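Local coordinates for protein putative tetR family transcriptional regulator (Streptomyces coelicolor A3, PDB 2Q24) that probably binds DNA as a dimeric TetR-family transcription factor and so regulates transcription, at residues S131-L136 against T153-A158; A135-A140 against G144-D149; L21-R26 against A41-V46; R112-V115 against D120-G123. All coordinates share one frame; numbering follows the deposited sequence. Where two conformers were deposited one is given.

Contact 1 of 4, residues S131-L136 against T153-A158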
loop_
_atom_site.group_PDB
_atom_site.type_symbol
_atom_site.label_atom_id
_atom_site.label_comp_id
_atom_site.label_asym_id
_atom_site.label_seq_id
_atom_site.Cartn_x
_atom_site.Cartn_y
_atom_site.Cartn_z
ATOM N N SER B 131 8.361 -1.420 -3.041
ATOM C CA SER B 131 7.961 -1.496 -4.437
ATOM C C SER B 131 7.935 -0.139 -5.093
ATOM O O SER B 131 8.274 -0.018 -6.259
ATOM C CB SER B 131 6.603 -2.198 -4.561
ATOM O OG SER B 131 6.297 -2.480 -5.924
ATOM N N ALA B 132 7.565 0.895 -4.326
ATOM C CA ALA B 132 7.559 2.288 -4.839
ATOM C C ALA B 132 8.996 2.673 -5.181
ATOM O O ALA B 132 9.285 3.283 -6.209
ATOM C CB ALA B 132 7.004 3.224 -3.756
ATOM N N LEU B 133 9.900 2.323 -4.276
ATOM C CA LEU B 133 11.311 2.516 -4.519
ATOM C C LEU B 133 11.792 1.764 -5.768
ATOM O O LEU B 133 12.508 2.316 -6.584
ATOM C CB LEU B 133 12.058 2.045 -3.303
ATOM C CG LEU B 133 13.463 2.505 -3.020
ATOM C CD1 LEU B 133 13.734 4.003 -3.343
ATOM C CD2 LEU B 133 13.789 2.162 -1.516
ATOM N N THR B 134 11.414 0.503 -5.885
ATOM C CA THR B 134 11.741 -0.268 -7.099
ATOM C C THR B 134 11.250 0.414 -8.395
ATOM O O THR B 134 11.988 0.467 -9.402
ATOM C CB THR B 134 11.152 -1.710 -6.974
ATOM O OG1 THR B 134 11.778 -2.354 -5.857
ATOM C CG2 THR B 134 11.404 -2.535 -8.237
ATOM N N ALA B 135 10.016 0.931 -8.381
ATOM C CA ALA B 135 9.477 1.626 -9.547
ATOM C C ALA B 135 10.355 2.840 -9.961
ATOM O O ALA B 135 10.737 2.978 -11.152
ATOM C CB ALA B 135 7.993 2.014 -9.349
ATOM N N LEU B 136 10.752 3.611 -8.957
ATOM C CA LEU B 136 11.632 4.793 -9.155
ATOM C C LEU B 136 12.994 4.353 -9.669
ATOM O O LEU B 136 13.512 4.916 -10.660
ATOM C CB LEU B 136 11.736 5.559 -7.853
ATOM C CG LEU B 136 10.465 6.378 -7.441
ATOM C CD1 LEU B 136 10.669 6.637 -5.906
ATOM C CD2 LEU B 136 10.259 7.643 -8.268
ATOM N N THR B 153 15.854 -3.139 -1.511
ATOM C CA THR B 153 15.830 -3.387 -0.059
ATOM C C THR B 153 17.031 -2.692 0.641
ATOM O O THR B 153 16.968 -2.288 1.821
ATOM C CB THR B 153 15.764 -4.874 0.272
ATOM O OG1 THR B 153 15.747 -5.014 1.695
ATOM C CG2 THR B 153 16.927 -5.579 -0.270
ATOM N N ASP B 154 18.128 -2.590 -0.098
ATOM C CA ASP B 154 19.309 -1.914 0.440
ATOM C C ASP B 154 19.080 -0.415 0.458
ATOM O O ASP B 154 19.420 0.268 1.412
ATOM C CB ASP B 154 20.568 -2.239 -0.388
ATOM C CG ASP B 154 21.072 -3.636 -0.172
ATOM O OD1 ASP B 154 20.691 -4.313 0.817
ATOM O OD2 ASP B 154 21.904 -4.049 -0.994
HETATM N N MSE B 155 18.478 0.121 -0.600
HETATM C CA MSE B 155 18.182 1.534 -0.612
HETATM C C MSE B 155 17.194 1.856 0.520
HETATM O O MSE B 155 17.262 2.902 1.176
HETATM C CB MSE B 155 17.621 1.922 -1.992
HETATM C CG MSE B 155 17.429 3.365 -2.159
HETATM SE SE MSE B 155 19.247 4.308 -2.206
HETATM C CE MSE B 155 18.411 6.037 -2.551
ATOM N N PHE B 156 16.221 0.963 0.729
ATOM C CA PHE B 156 15.297 1.213 1.816
ATOM C C PHE B 156 16.057 1.344 3.156
ATOM O O PHE B 156 15.801 2.227 3.974
ATOM C CB PHE B 156 14.265 0.086 1.879
ATOM C CG PHE B 156 13.186 0.303 2.919
ATOM C CD1 PHE B 156 11.879 0.672 2.523
ATOM C CD2 PHE B 156 13.427 0.068 4.267
ATOM C CE1 PHE B 156 10.863 0.801 3.463
ATOM C CE2 PHE B 156 12.413 0.240 5.222
ATOM C CZ PHE B 156 11.115 0.647 4.790
ATOM N N ALA B 157 16.968 0.416 3.398
ATOM C CA ALA B 157 17.720 0.405 4.665
ATOM C C ALA B 157 18.598 1.668 4.783
ATOM O O ALA B 157 18.797 2.195 5.844
ATOM C CB ALA B 157 18.592 -0.824 4.708
ATOM N N ALA B 158 19.131 2.114 3.659
ATOM C CA ALA B 158 19.954 3.370 3.655
ATOM C C ALA B 158 19.115 4.544 4.079
ATOM O O ALA B 158 19.472 5.318 4.966
ATOM C CB ALA B 158 20.567 3.577 2.203
#
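Leu133 reaches across from helix 125-142 and sets its forked end against the backbone of helix 152-165. Its CG lies anti to the backbone N (chi1 -159°), which carries both methyls out to the partner helix. Leu133 CD2 wedges between Phe156 and Met155. CD2 comes 3.5 Å from the backbone Phe156 N, 4.0 Å from Phe156 CB at the side chain's root, and 3.9 Å from Met155 CB. CD1 meets only Met155 CG, at 3.9 Å. The side chains of Leu133 and Met155 cross at about a right angle. Met155, a selenomethionine, bends at chi2 (68°), and its SE end leads away from residues 131-136. The side chains that meet are apolar, and the contact is largely buried. Cutting Leu133 back to alanine would remove both methyls and is likely to open a gap beside Met155 CG and the Phe156 backbone, with nothing else from residues 131-136 reaching over to fill it. Within the C-terminal domain the pair of helices is closed in by others. Helix 86-106 covers Leu133 with Leu90 and Trp93, and its Phe97 meets the Phe156 ring edge-to-face. Val182 and Leu183 of helix 172-185 pack on Met155.

Contact 2 of 4, residues A135-A140 against G144-D149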
loop_
_atom_site.group_PDB
_atom_site.type_symbol
_atom_site.label_atom_id
_atom_site.label_comp_id
_atom_site.label_asym_id
_atom_site.label_seq_id
_atom_site.Cartn_x
_atom_site.Cartn_y
_atom_site.Cartn_z
ATOM N N ALA B 135 10.016 0.931 -8.381
ATOM C CA ALA B 135 9.477 1.626 -9.547
ATOM C C ALA B 135 10.355 2.840 -9.961
ATOM O O ALA B 135 10.737 2.978 -11.152
ATOM C CB ALA B 135 7.993 2.014 -9.349
ATOM N N LEU B 136 10.752 3.611 -8.957
ATOM C CA LEU B 136 11.632 4.793 -9.155
ATOM C C LEU B 136 12.994 4.353 -9.669
ATOM O O LEU B 136 13.512 4.916 -10.660
ATOM C CB LEU B 136 11.736 5.559 -7.853
ATOM C CG LEU B 136 10.465 6.378 -7.441
ATOM C CD1 LEU B 136 10.669 6.637 -5.906
ATOM C CD2 LEU B 136 10.259 7.643 -8.268
HETATM N N MSE B 137 13.592 3.360 -9.010
HETATM C CA MSE B 137 14.944 2.919 -9.402
HETATM C C MSE B 137 14.956 2.211 -10.763
HETATM O O MSE B 137 15.862 2.445 -11.543
HETATM C CB MSE B 137 15.564 2.071 -8.294
HETATM C CG MSE B 137 15.576 2.867 -6.987
HETATM SE SE MSE B 137 16.485 1.793 -5.630
HETATM C CE MSE B 137 18.240 1.616 -6.408
ATOM N N ASP B 138 13.922 1.424 -11.060
ATOM C CA ASP B 138 13.806 0.816 -12.370
ATOM C C ASP B 138 13.763 1.918 -13.445
ATOM O O ASP B 138 14.449 1.803 -14.480
ATOM C CB ASP B 138 12.534 -0.035 -12.470
ATOM C CG ASP B 138 12.679 -1.376 -11.789
ATOM O OD1 ASP B 138 13.783 -1.698 -11.265
ATOM O OD2 ASP B 138 11.662 -2.123 -11.786
ATOM N N ALA B 139 12.967 2.961 -13.228
ATOM C CA ALA B 139 12.859 4.017 -14.289
ATOM C C ALA B 139 14.188 4.762 -14.436
ATOM O O ALA B 139 14.627 5.076 -15.552
ATOM C CB ALA B 139 11.743 5.009 -13.972
ATOM N N ALA B 140 14.822 5.095 -13.316
ATOM C CA ALA B 140 16.075 5.884 -13.385
ATOM C C ALA B 140 17.203 5.037 -14.010
ATOM O O ALA B 140 18.032 5.570 -14.756
ATOM C CB ALA B 140 16.458 6.440 -11.971
ATOM N N GLY B 144 19.376 5.351 -17.849
ATOM C CA GLY B 144 20.807 5.490 -17.677
ATOM C C GLY B 144 21.228 6.531 -16.659
ATOM O O GLY B 144 22.396 6.917 -16.642
ATOM N N GLU B 145 20.300 6.983 -15.802
ATOM C CA GLU B 145 20.595 8.095 -14.901
ATOM C C GLU B 145 21.151 7.619 -13.574
ATOM O O GLU B 145 21.692 8.431 -12.810
ATOM C CB GLU B 145 19.318 8.940 -14.665
ATOM C CG GLU B 145 18.952 9.748 -15.920
ATOM C CD GLU B 145 17.664 10.581 -15.771
ATOM O OE1 GLU B 145 17.101 10.654 -14.652
ATOM O OE2 GLU B 145 17.219 11.137 -16.793
ATOM N N ILE B 146 20.912 6.343 -13.264
ATOM C CA ILE B 146 21.552 5.681 -12.131
ATOM C C ILE B 146 22.076 4.329 -12.565
ATOM O O ILE B 146 21.647 3.754 -13.608
ATOM C CB ILE B 146 20.618 5.481 -10.879
ATOM C CG1 ILE B 146 19.417 4.594 -11.214
ATOM C CG2 ILE B 146 20.234 6.847 -10.261
ATOM C CD1 ILE B 146 18.708 4.021 -9.930
ATOM N N ARG B 147 22.994 3.794 -11.769
ATOM C CA ARG B 147 23.423 2.403 -11.914
ATOM C C ARG B 147 22.234 1.478 -11.744
ATOM O O ARG B 147 21.210 1.825 -11.132
ATOM C CB ARG B 147 24.501 2.056 -10.871
ATOM C CG ARG B 147 24.000 2.252 -9.452
ATOM C CD ARG B 147 25.160 2.427 -8.448
ATOM N NE ARG B 147 25.960 1.180 -8.359
ATOM C CZ ARG B 147 26.975 1.026 -7.519
ATOM N NH1 ARG B 147 27.361 2.043 -6.718
ATOM N NH2 ARG B 147 27.618 -0.147 -7.492
ATOM N N SER B 148 22.371 0.274 -12.282
ATOM C CA SER B 148 21.242 -0.666 -12.259
ATOM C C SER B 148 21.462 -1.832 -11.281
ATOM O O SER B 148 20.607 -2.739 -11.176
ATOM C CB SER B 148 21.010 -1.240 -13.663
ATOM O OG SER B 148 22.170 -1.934 -14.061
ATOM N N ASP B 149 22.581 -1.803 -10.563
ATOM C CA ASP B 149 22.946 -2.934 -9.708
ATOM C C ASP B 149 22.695 -2.759 -8.203
ATOM O O ASP B 149 23.195 -3.556 -7.396
ATOM C CB ASP B 149 24.412 -3.284 -9.937
ATOM C CG ASP B 149 25.348 -2.151 -9.494
ATOM O OD1 ASP B 149 24.896 -1.006 -9.545
ATOM O OD2 ASP B 149 26.511 -2.375 -9.116
#
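Met137, a selenomethionine, is the first residue of the 135-140 segment to meet the loop that follows helix 125-142. Its CB lies 4.0 Å from Ile146 CD1. The same methyl also sits 3.6 Å from Met137 O, so it rests against backbone as well as side chain. One turn on, Ala140 makes the rest of the contact. Its CB points toward the loop and packs 3.6 Å from Ile146 CG1. Ile146 CG1 stands between its backbone N and carbonyl carbon (chi1 62°), which lays the CG1-CD1 arm over Ala140 and back to Met137. The carbonyl of Ala140 is gripped by two loop amides. Glu145 N donates to Ala140 O at 2.9 Å. Ile146 N adds a weak bond to the same oxygen at 3.3 Å. Beyond these bonds, Glu145 sends its extended side chain to helix 86-106, where OE1 accepts from Ala87 N. Within the loop, Arg147 holds Asp149 side-on in a salt bridge. Its NE is 2.7 Å from Asp149 OD1, and its NH2 meets Asp149 OD2. Leu186 packs on Ile146 from the C-terminal end of the chain. The turn is a Schellman motif with Gly144 at positive phi (71°), a common way to end a helix, and Ile146 folds back as the apolar residue after it.

Contact 3 of 4, residues L21-R26 against A41-V46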
loop_
_atom_site.group_PDB
_atom_site.type_symbol
_atom_site.label_atom_id
_atom_site.label_comp_id
_atom_site.label_asym_id
_atom_site.label_seq_id
_atom_site.Cartn_x
_atom_site.Cartn_y
_atom_site.Cartn_z
ATOM N N LEU B 21 -6.687 12.563 8.827
ATOM C CA LEU B 21 -5.549 11.652 8.921
ATOM C C LEU B 21 -4.207 12.374 8.863
ATOM O O LEU B 21 -3.301 12.043 9.612
ATOM C CB LEU B 21 -5.646 10.533 7.871
ATOM C CG LEU B 21 -6.920 9.683 8.047
ATOM C CD1 LEU B 21 -6.954 8.599 6.991
ATOM C CD2 LEU B 21 -7.034 9.059 9.479
ATOM N N ALA B 22 -4.104 13.398 8.018
ATOM C CA ALA B 22 -2.902 14.230 7.958
ATOM C C ALA B 22 -2.662 14.918 9.305
ATOM O O ALA B 22 -1.550 14.892 9.845
ATOM C CB ALA B 22 -3.032 15.262 6.842
ATOM N N ALA B 23 -3.722 15.503 9.858
ATOM C CA ALA B 23 -3.666 16.123 11.190
ATOM C C ALA B 23 -3.299 15.115 12.291
ATOM O O ALA B 23 -2.477 15.429 13.172
ATOM C CB ALA B 23 -5.003 16.844 11.523
ATOM N N ALA B 24 -3.882 13.907 12.246
ATOM C CA ALA B 24 -3.517 12.849 13.177
ATOM C C ALA B 24 -2.030 12.505 13.139
ATOM O O ALA B 24 -1.396 12.349 14.172
ATOM C CB ALA B 24 -4.367 11.587 12.910
ATOM N N VAL B 25 -1.477 12.316 11.940
ATOM C CA VAL B 25 -0.072 12.012 11.841
ATOM C C VAL B 25 0.763 13.124 12.482
ATOM O O VAL B 25 1.696 12.836 13.218
ATOM C CB VAL B 25 0.352 11.824 10.370
ATOM C CG1 VAL B 25 1.893 11.829 10.219
ATOM C CG2 VAL B 25 -0.278 10.538 9.789
ATOM N N ARG B 26 0.427 14.380 12.181
ATOM C CA ARG B 26 1.163 15.542 12.675
ATOM C C ARG B 26 1.133 15.535 14.214
ATOM O O ARG B 26 2.172 15.607 14.879
ATOM C CB ARG B 26 0.503 16.803 12.087
ATOM C CG ARG B 26 1.202 18.156 12.256
ATOM C CD ARG B 26 0.297 19.279 11.657
ATOM N NE ARG B 26 -0.512 18.769 10.524
ATOM C CZ ARG B 26 -1.688 19.264 10.113
ATOM N NH1 ARG B 26 -2.245 20.318 10.710
ATOM N NH2 ARG B 26 -2.312 18.700 9.078
ATOM N N ALA B 41 -8.943 16.934 15.697
ATOM C CA ALA B 41 -10.188 17.432 15.113
ATOM C C ALA B 41 -10.024 18.924 14.701
ATOM O O ALA B 41 -10.412 19.320 13.593
ATOM C CB ALA B 41 -11.342 17.269 16.105
ATOM N N ARG B 42 -9.406 19.713 15.581
ATOM C CA ARG B 42 -9.222 21.172 15.376
ATOM C C ARG B 42 -8.346 21.498 14.166
ATOM O O ARG B 42 -8.675 22.470 13.356
ATOM C CB ARG B 42 -8.637 21.827 16.633
ATOM C CG ARG B 42 -8.178 23.333 16.376
ATOM C CD ARG B 42 -8.043 24.085 17.689
ATOM N NE ARG B 42 -7.790 23.204 18.855
ATOM C CZ ARG B 42 -6.573 22.826 19.314
ATOM N NH1 ARG B 42 -5.464 23.240 18.689
ATOM N NH2 ARG B 42 -6.496 22.034 20.384
ATOM N N GLU B 43 -7.240 20.714 14.055
ATOM C CA GLU B 43 -6.293 20.962 12.990
ATOM C C GLU B 43 -6.902 20.535 11.656
ATOM O O GLU B 43 -6.662 21.192 10.631
ATOM C CB GLU B 43 -4.982 20.215 13.242
ATOM C CG GLU B 43 -4.109 20.880 14.297
ATOM C CD GLU B 43 -2.650 20.429 14.202
ATOM O OE1 GLU B 43 -2.293 19.783 13.187
ATOM O OE2 GLU B 43 -1.862 20.727 15.133
ATOM N N ALA B 44 -7.692 19.438 11.680
ATOM C CA ALA B 44 -8.414 18.971 10.498
ATOM C C ALA B 44 -9.611 19.850 10.159
ATOM O O ALA B 44 -10.231 19.680 9.105
ATOM C CB ALA B 44 -8.873 17.535 10.682
ATOM N N GLY B 45 -9.955 20.778 11.059
ATOM C CA GLY B 45 -11.122 21.621 10.868
ATOM C C GLY B 45 -12.472 20.930 10.937
ATOM O O GLY B 45 -13.430 21.386 10.315
ATOM N N VAL B 46 -12.555 19.832 11.685
ATOM C CA VAL B 46 -13.807 19.076 11.793
ATOM C C VAL B 46 -14.279 19.021 13.241
ATOM O O VAL B 46 -13.487 19.207 14.167
ATOM C CB VAL B 46 -13.694 17.650 11.189
ATOM C CG2 VAL B 46 -12.978 16.697 12.146
#
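The predicted helix-turn-helix of this TetR-family protein includes residues 41-46, and here the end of its first helix, 37-43, packs on helix 17-31. Ala23 and Ala44 make the buried part. Ala23 CB lies 3.7 Å from Ala44 N and 4.0 Å from Ala44 CB. With side chains this small the backbones come close: Ala23 CA and Ala44 CA are 5.6 Å apart. Ala23 CB also touches Glu43 CB at 3.8 Å. On the more exposed side, Arg26 and Glu43 reach for each other from opposite directions and form a salt bridge. Arg26 NH1 is 2.5 Å from Glu43 OE1, unusually short, so the exact length is doubtful. OE1 lies obliquely to the guanidinium, and the guanidinium and carboxylate planes are 22° apart. Arg26 starts with CG anti to its backbone N (chi1 -170°) and then bends at chi3, which brings the guanidinium back over its own helix, one face over Ala23 CA, offset toward the rim of the group. Glu43 OE2 has a second basic partner, Arg39. A glutamine at Glu43 would remove the negative charge and would probably leave Arg26 and Arg39 without their shared counter-charge. Gly45, with positive phi, is the C-prime residue of a Schellman motif. Helix 58-75 packs on Leu21, Ala24 and Val25. Helix 48-54 meets Ala41, while Ile20 of helix 17-31 touches Ala44 and Val46.

Contact 4 of 4, residues R112-V115 against D120-G123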
loop_
_atom_site.group_PDB
_atom_site.type_symbol
_atom_site.label_atom_id
_atom_site.label_comp_id
_atom_site.label_asym_id
_atom_site.label_seq_id
_atom_site.Cartn_x
_atom_site.Cartn_y
_atom_site.Cartn_z
ATOM N N ARG B 112 2.858 1.610 19.080
ATOM C CA ARG B 112 2.922 0.602 20.166
ATOM C C ARG B 112 1.550 0.292 20.779
ATOM O O ARG B 112 1.237 -0.869 21.047
ATOM C CB ARG B 112 3.823 1.115 21.274
ATOM C CG ARG B 112 4.835 0.105 21.805
ATOM C CD ARG B 112 6.141 0.200 20.979
ATOM N NE ARG B 112 6.863 1.488 21.082
ATOM C CZ ARG B 112 6.909 2.283 22.162
ATOM N NH1 ARG B 112 6.268 1.962 23.286
ATOM N NH2 ARG B 112 7.601 3.418 22.114
ATOM N N ALA B 113 0.740 1.328 20.989
ATOM C CA ALA B 113 -0.567 1.198 21.649
ATOM C C ALA B 113 -1.590 0.506 20.740
ATOM O O ALA B 113 -2.510 -0.178 21.217
ATOM C CB ALA B 113 -1.072 2.557 22.082
ATOM N N VAL B 114 -1.421 0.668 19.430
ATOM C CA VAL B 114 -2.230 -0.093 18.496
ATOM C C VAL B 114 -1.901 -1.603 18.627
ATOM O O VAL B 114 -2.823 -2.435 18.691
ATOM C CB VAL B 114 -2.015 0.361 17.039
ATOM C CG1 VAL B 114 -2.845 -0.485 16.094
ATOM C CG2 VAL B 114 -2.376 1.830 16.875
ATOM N N VAL B 115 -0.615 -1.933 18.663
ATOM C CA VAL B 115 -0.183 -3.310 18.873
ATOM C C VAL B 115 -0.761 -3.879 20.164
ATOM O O VAL B 115 -1.383 -4.941 20.164
ATOM C CB VAL B 115 1.352 -3.420 18.916
ATOM C CG1 VAL B 115 1.774 -4.856 19.183
ATOM C CG2 VAL B 115 1.956 -2.913 17.615
ATOM N N ASP B 120 -2.707 -4.107 14.150
ATOM C CA ASP B 120 -1.436 -4.158 13.400
ATOM C C ASP B 120 -1.406 -3.046 12.402
ATOM O O ASP B 120 -1.999 -3.164 11.322
ATOM C CB ASP B 120 -1.209 -5.524 12.712
ATOM C CG ASP B 120 -0.060 -5.473 11.663
ATOM O OD1 ASP B 120 0.960 -4.776 11.894
ATOM O OD2 ASP B 120 -0.194 -6.123 10.614
ATOM N N PRO B 121 -0.744 -1.931 12.765
ATOM C CA PRO B 121 -0.736 -0.772 11.892
ATOM C C PRO B 121 0.057 -1.022 10.601
ATOM O O PRO B 121 -0.216 -0.363 9.614
ATOM C CB PRO B 121 -0.046 0.318 12.725
ATOM C CG PRO B 121 0.616 -0.381 13.842
ATOM C CD PRO B 121 0.014 -1.721 14.013
ATOM N N TYR B 122 0.981 -1.980 10.624
ATOM C CA TYR B 122 2.072 -2.019 9.616
ATOM C C TYR B 122 1.690 -2.788 8.396
ATOM O O TYR B 122 2.052 -2.390 7.284
ATOM C CB TYR B 122 3.349 -2.650 10.205
ATOM C CG TYR B 122 3.835 -1.887 11.408
ATOM C CD1 TYR B 122 4.278 -0.573 11.275
ATOM C CD2 TYR B 122 3.780 -2.460 12.672
ATOM C CE1 TYR B 122 4.717 0.167 12.376
ATOM C CE2 TYR B 122 4.208 -1.722 13.805
ATOM C CZ TYR B 122 4.670 -0.415 13.624
ATOM O OH TYR B 122 5.097 0.328 14.695
ATOM N N GLY B 123 1.005 -3.912 8.586
ATOM C CA GLY B 123 0.546 -4.705 7.439
ATOM C C GLY B 123 1.710 -4.942 6.474
ATOM O O GLY B 123 2.799 -5.368 6.890
#
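Val114 and Pro121 slide past each other in opposite directions where the chain turns back after helix 108-116. The loop before helix 125-142, in the C-terminal domain, is shaped by an Asx turn at Asp120. Val114 CG1 does the touching. It lies anti to the backbone N (chi1 178°) and leads to the proline ring, 3.7 Å from Pro121 CD. The same methyl is 4.1 Å from Asp120 N. Val115 adds a looser touch from the next position, CG2 to Pro121 CD at 4.3 Å. The proline is therefore met at its CD corner by both valines. Its CG lies over one face of the Tyr122 ring, 3.8 Å above its plane and offset toward the rim. That tyrosine ring also meets Tyr66 edge-to-face. Helix 58-75 covers Val114 with Glu59, Ile62 and Glu63, and Leu111 of helix 108-116 packs on Pro121. The second subunit is close as well: its Arg67 NH2 donates to Pro121 O, and its Arg67 NH1 makes a weak bond to Asp120 O. This turn is thus part of the dimer contact. Asp120 leaves the backbone pointing away from residues 112-115, and its carboxylate binds loop amides. OD1 accepts from Tyr122 N at 3.1 Å, met from above the carboxylate plane. OD2, in an Asx motif, takes Gly123 N at 3.2 Å, tilted 40° out of that plane.

Contacts 1 and 2 share helix 125-142 and touch through Met155 CB and Met137 SE, 3.8 Å apart. Both are buried, but contact 1 joins two helices by apolar side chains that also rest on backbone, whereas contact 2 closes a helix end with backbone bonds as well. Contacts 3 and 4 are only partly buried. Contact 3 joins helix 17-31 to the predicted helix-turn-helix, its centre about 29 Å from that of contact 1, and is the one with a salt bridge between its segments. Contact 4 lies in the C-terminal domain with contacts 1 and 2. All three of these touch the second subunit; contact 3 does not.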